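Local atomic coordinates of fimbrium subunit Fim1C (Bacteroides vulgatus, PDB entry 4QB7), a protein that is probably a component of the fimbrium tip, part of the surface filaments that mediate cell adhesion and biofilm formation. Residues T33-A38 against D74-T79. Residues are numbered along the deposited sequence; the frame is centred on the assembly and turned at random.
Sequences TLKANA and DSWGYT. With SO4 (sulfate ion), chain O.
The last turn of helix 30-36 and strand 75-77 meet across a wide backbone gap, Lys35 CA lying 8.7 Å from Trp76 CA, the closest CA pair. This places a short helix beside a beta hairpin of the mixed sheet in a fimbrillin-like, transthyretin-clan fold: strand 75-77 pairs antiparallel with strand 64-72, Gly77 and Thr70 sharing backbone hydrogen bonds. Trp76 bridges the gap with the benzo end of its indole. CG stands anti to the carbonyl carbon (chi1 -68°), and a chi2 of 99° turns the ring so that CZ2 and CH2 lead toward the helix. Leu34 meets the ring edge, near its plane, with CB 3.7 Å from Trp76 CH2. Lys35 crosses the indole at about a right angle and approaches it obliquely, its CG 3.6 Å from Trp76 CZ2. Beyond CG the lysine chain is extended, and its ammonium makes a cation-pi contact with Trp71. Trp71 and Phe40 each pack edge-to-face with Trp76, while Leu16 and Val18 of strand 15-18 touch it as well, so the buried indole joins helix and sheet through apolar contacts. Farther along, Tyr78 faces a sulfate ion, probably from the crystallisation liquor. Sulfate O4 sits over one face of the phenol ring, offset toward the rim, and accepts a nearly straight hydrogen bond from Tyr78 N (3.2 Å, N-H...O 166°).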
loop_
_atom_site.group_PDB
_atom_site.type_symbol
_atom_site.label_atom_id
_atom_site.label_comp_id
_atom_site.label_asym_id
_atom_site.label_seq_id
_atom_site.Cartn_x
_atom_site.Cartn_y
_atom_site.Cartn_z
ATOM N N THR A 33 -13.502 4.173 -4.320
ATOM C CA THR A 33 -12.739 3.051 -4.882
ATOM C C THR A 33 -13.486 1.725 -4.652
ATOM O O THR A 33 -13.662 0.957 -5.604
ATOM C CB THR A 33 -11.346 3.013 -4.286
ATOM O OG1 THR A 33 -10.744 4.301 -4.449
ATOM C CG2 THR A 33 -10.484 1.938 -4.911
ATOM N N LEU A 34 -13.991 1.495 -3.412
ATOM C CA LEU A 34 -14.768 0.304 -3.085
ATOM C C LEU A 34 -16.075 0.286 -3.859
ATOM O O LEU A 34 -16.497 -0.778 -4.314
ATOM C CB LEU A 34 -15.052 0.195 -1.576
ATOM C CG LEU A 34 -13.899 0.397 -0.605
ATOM C CD1 LEU A 34 -14.351 0.162 0.781
ATOM C CD2 LEU A 34 -12.775 -0.520 -0.901
ATOM N N LYS A 35 -16.718 1.450 -4.024
ATOM C CA LYS A 35 -17.978 1.533 -4.768
ATOM C C LYS A 35 -17.774 1.164 -6.250
ATOM O O LYS A 35 -18.574 0.425 -6.812
ATOM C CB LYS A 35 -18.597 2.936 -4.649
ATOM C CG LYS A 35 -19.204 3.237 -3.297
ATOM C CD LYS A 35 -19.619 4.672 -3.177
ATOM C CE LYS A 35 -20.182 4.980 -1.817
ATOM N NZ LYS A 35 -20.251 6.448 -1.574
ATOM N N ALA A 36 -16.696 1.671 -6.868
ATOM C CA ALA A 36 -16.381 1.479 -8.287
ATOM C C ALA A 36 -15.931 0.055 -8.593
ATOM O O ALA A 36 -16.369 -0.505 -9.605
ATOM C CB ALA A 36 -15.304 2.466 -8.725
ATOM N N ASN A 37 -15.066 -0.526 -7.719
ATOM C CA ASN A 37 -14.501 -1.865 -7.884
ATOM C C ASN A 37 -15.358 -3.004 -7.280
ATOM O O ASN A 37 -16.563 -3.111 -7.574
ATOM C CB ASN A 37 -13.086 -1.914 -7.338
ATOM C CG ASN A 37 -12.144 -0.950 -8.031
ATOM O OD1 ASN A 37 -12.464 -0.324 -9.067
ATOM N ND2 ASN A 37 -10.959 -0.800 -7.455
ATOM N N ALA A 38 -14.717 -3.867 -6.474
ATOM C CA ALA A 38 -15.275 -5.110 -5.955
ATOM C C ALA A 38 -16.040 -5.021 -4.607
ATOM O O ALA A 38 -16.513 -6.043 -4.110
ATOM C CB ALA A 38 -14.130 -6.104 -5.812
ATOM N N ASP A 74 -27.251 3.892 -4.485
ATOM C CA ASP A 74 -27.242 4.800 -3.344
ATOM C C ASP A 74 -27.054 4.098 -1.973
ATOM O O ASP A 74 -26.993 4.797 -0.969
ATOM C CB ASP A 74 -28.538 5.635 -3.341
ATOM C CG ASP A 74 -29.826 4.841 -3.444
ATOM O OD1 ASP A 74 -29.782 3.598 -3.271
ATOM O OD2 ASP A 74 -30.882 5.461 -3.669
ATOM N N SER A 75 -26.924 2.758 -1.918
ATOM C CA SER A 75 -26.716 2.081 -0.630
ATOM C C SER A 75 -25.773 0.872 -0.719
ATOM O O SER A 75 -25.546 0.356 -1.810
ATOM C CB SER A 75 -28.047 1.631 -0.046
ATOM O OG SER A 75 -28.555 0.555 -0.810
ATOM N N TRP A 76 -25.230 0.427 0.434
ATOM C CA TRP A 76 -24.401 -0.782 0.544
ATOM C C TRP A 76 -25.298 -1.961 0.885
ATOM O O TRP A 76 -26.158 -1.841 1.754
ATOM C CB TRP A 76 -23.314 -0.657 1.621
ATOM C CG TRP A 76 -22.236 0.316 1.320
ATOM C CD1 TRP A 76 -22.126 1.594 1.782
ATOM C CD2 TRP A 76 -21.066 0.066 0.541
ATOM N NE1 TRP A 76 -20.975 2.171 1.306
ATOM C CE2 TRP A 76 -20.326 1.269 0.501
ATOM C CE3 TRP A 76 -20.606 -1.041 -0.202
ATOM C CZ2 TRP A 76 -19.118 1.378 -0.196
ATOM C CZ3 TRP A 76 -19.416 -0.923 -0.906
ATOM C CH2 TRP A 76 -18.689 0.274 -0.903
ATOM N N GLY A 77 -25.096 -3.077 0.201
ATOM C CA GLY A 77 -25.870 -4.287 0.406
ATOM C C GLY A 77 -25.059 -5.558 0.335
ATOM O O GLY A 77 -23.881 -5.557 -0.039
ATOM N N TYR A 78 -25.698 -6.644 0.737
ATOM C CA TYR A 78 -25.185 -8.009 0.745
ATOM C C TYR A 78 -26.360 -8.897 0.329
ATOM O O TYR A 78 -27.514 -8.485 0.499
ATOM C CB TYR A 78 -24.576 -8.376 2.121
ATOM C CG TYR A 78 -25.509 -8.182 3.302
ATOM C CD1 TYR A 78 -25.651 -6.938 3.907
ATOM C CD2 TYR A 78 -26.211 -9.252 3.846
ATOM C CE1 TYR A 78 -26.504 -6.754 4.996
ATOM C CE2 TYR A 78 -27.055 -9.084 4.946
ATOM C CZ TYR A 78 -27.206 -7.829 5.513
ATOM O OH TYR A 78 -28.048 -7.637 6.586
ATOM N N THR A 79 -26.084 -10.063 -0.280
ATOM C CA THR A 79 -27.108 -10.983 -0.796
ATOM C C THR A 79 -27.736 -11.859 0.318
ATOM O O THR A 79 -28.970 -11.895 0.428
ATOM C CB THR A 79 -26.547 -11.843 -1.939
ATOM O OG1 THR A 79 -25.457 -12.629 -1.449
ATOM C CG2 THR A 79 -26.078 -11.006 -3.130
HETATM S S SO4 O . -29.046 -5.056 2.717
HETATM O O1 SO4 O . -29.504 -4.341 1.521
HETATM O O2 SO4 O . -28.044 -4.267 3.458
HETATM O O3 SO4 O . -30.183 -5.286 3.612
HETATM O O4 SO4 O . -28.489 -6.332 2.272
#